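Local coordinates for protein lithostathine-1-alpha (Homo sapiens, PDB 1QDD) that might inhibit spontaneous calcium carbonate precipitation, and may be associated with regeneration of the pancreas and brain, at residues D39-C42 and Q43-S47. The protein carries 1 engineered substitution. Residues are numbered along the deposited sequence; the frame is centred on the assembly and turned at random.
Sequences DLYC and QNMNS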
loop_
_atom_site.group_PDB
_atom_site.type_symbol
_atom_site.label_atom_id
_atom_site.label_comp_id
_atom_site.label_asym_id
_atom_site.label_seq_id
_atom_site.Cartn_x
_atom_site.Cartn_y
_atom_site.Cartn_z
ATOM N N ASP A 39 -2.376 -1.699 -8.761
ATOM C CA ASP A 39 -2.166 -3.042 -8.217
ATOM C C ASP A 39 -1.536 -3.973 -9.252
ATOM O O ASP A 39 -0.657 -4.766 -8.892
ATOM C CB ASP A 39 -3.471 -3.610 -7.669
ATOM C CG ASP A 39 -3.259 -4.828 -6.798
ATOM O OD1 ASP A 39 -2.644 -4.737 -5.718
ATOM O OD2 ASP A 39 -3.711 -5.932 -7.188
ATOM N N LEU A 40 -1.914 -3.860 -10.514
ATOM C CA LEU A 40 -1.289 -4.660 -11.576
ATOM C C LEU A 40 0.177 -4.329 -11.739
ATOM O O LEU A 40 1.005 -5.238 -11.919
ATOM C CB LEU A 40 -2.059 -4.479 -12.890
ATOM C CG LEU A 40 -3.427 -5.159 -12.968
ATOM C CD1 LEU A 40 -4.170 -4.741 -14.232
ATOM C CD2 LEU A 40 -3.316 -6.675 -12.902
ATOM N N TYR A 41 0.594 -3.061 -11.634
ATOM C CA TYR A 41 2.000 -2.698 -11.697
ATOM C C TYR A 41 2.747 -3.410 -10.579
ATOM O O TYR A 41 3.816 -4.018 -10.761
ATOM C CB TYR A 41 2.206 -1.170 -11.615
ATOM C CG TYR A 41 3.663 -0.761 -11.665
ATOM C CD1 TYR A 41 4.246 -0.317 -12.855
ATOM C CD2 TYR A 41 4.491 -0.814 -10.555
ATOM C CE1 TYR A 41 5.586 0.042 -12.913
ATOM C CE2 TYR A 41 5.822 -0.478 -10.607
ATOM C CZ TYR A 41 6.369 -0.040 -11.789
ATOM O OH TYR A 41 7.711 0.303 -11.831
ATOM N N CYS A 42 2.200 -3.348 -9.351
ATOM C CA CYS A 42 2.850 -4.000 -8.226
ATOM C C CYS A 42 2.988 -5.507 -8.417
ATOM O O CYS A 42 4.001 -6.092 -8.001
ATOM C CB CYS A 42 2.124 -3.717 -6.920
ATOM S SG CYS A 42 1.921 -2.012 -6.393
ATOM N N GLN A 43 1.996 -6.152 -9.021
ATOM C CA GLN A 43 2.040 -7.590 -9.276
ATOM C C GLN A 43 3.125 -7.921 -10.291
ATOM O O GLN A 43 3.792 -8.959 -10.201
ATOM C CB GLN A 43 0.679 -8.070 -9.795
ATOM C CG GLN A 43 -0.440 -8.068 -8.780
ATOM C CD GLN A 43 -1.776 -8.589 -9.255
ATOM O OE1 GLN A 43 -2.816 -7.965 -9.019
ATOM N NE2 GLN A 43 -1.769 -9.743 -9.907
ATOM N N ASN A 44 3.276 -7.077 -11.306
ATOM C CA ASN A 44 4.239 -7.320 -12.381
ATOM C C ASN A 44 5.675 -7.208 -11.919
ATOM O O ASN A 44 6.555 -7.853 -12.525
ATOM C CB ASN A 44 3.957 -6.386 -13.555
ATOM C CG ASN A 44 2.705 -6.696 -14.342
ATOM O OD1 ASN A 44 2.183 -7.807 -14.315
ATOM N ND2 ASN A 44 2.193 -5.695 -15.050
ATOM N N MET A 45 6.005 -6.435 -10.886
ATOM C CA MET A 45 7.367 -6.306 -10.394
ATOM C C MET A 45 7.609 -7.088 -9.119
ATOM O O MET A 45 7.351 -6.680 -7.981
ATOM C CB MET A 45 7.713 -4.824 -10.181
ATOM C CG MET A 45 7.274 -3.881 -11.281
ATOM S SD MET A 45 7.725 -4.394 -12.942
ATOM C CE MET A 45 7.362 -2.940 -13.908
ATOM N N ASN A 46 8.254 -8.253 -9.250
ATOM C CA ASN A 46 8.622 -9.123 -8.152
ATOM C C ASN A 46 7.399 -9.629 -7.396
ATOM O O ASN A 46 7.441 -9.840 -6.191
ATOM C CB ASN A 46 9.605 -8.422 -7.206
ATOM C CG ASN A 46 10.820 -7.852 -7.913
ATOM O OD1 ASN A 46 11.039 -6.636 -7.956
ATOM N ND2 ASN A 46 11.596 -8.736 -8.518
ATOM N N SER A 47 6.300 -9.837 -8.115
ATOM C CA SER A 47 5.086 -10.438 -7.603
ATOM C C SER A 47 4.640 -9.883 -6.267
ATOM O O SER A 47 4.381 -10.587 -5.287
ATOM C CB SER A 47 5.320 -11.962 -7.577
ATOM O OG SER A 47 5.701 -12.362 -8.898
HETATM O O HOH W 1 6.058 -4.724 -6.603
#
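Q43, N44 and M45 bond back to D39, L40 and Y41 over the last turn of helix 35-44. Each bond joins a backbone N-H to the carbonyl four residues earlier. Q43 N donates to D39 O at 3.0 Å, and N44 N donates to L40 O at the same length. The third, M45 N to Y41 O, stretches to 3.3 Å and is the most bent, with an N-H...O angle of 141°. M45 is also where the backbone leaves helical geometry, and N46 and S47 carry the chain on as loop. A water bridges the end of the helix. It donates to C42 O and to M45 O. These two oxygens are both acceptors and do not bond to each other; the water links them.

Among the side chains, Y41 and M45 make the main contact. The M45 chain is bent at chi2 (-49°) and lies over one ring face. M45 CG makes a CH-pi contact, 4.2 Å from the Y41 ring centroid. M45 SD stands above the same face at a longer distance, a Met-aromatic contact. The methyl CE of M45 also sits above this face, toward the CE1-CZ side, 3.6 Å from Y41 CE1. Y27 of strand 24-33 touches both side chains.

The Q43 side chain runs extended from CG back toward D39, with its amide plane turned 66° from the carboxylate. The D39 carboxylate is buried, and its OD1 accepts hydrogen bonds from L50 N and N49 ND2 and also pairs with S92 OG.

C42 points away from the following turn, and its SG forms the disulfide with C140 of strand 136-143. This is the C-terminal end of a C-type lectin helix, tied by a disulfide to the domain's last strand.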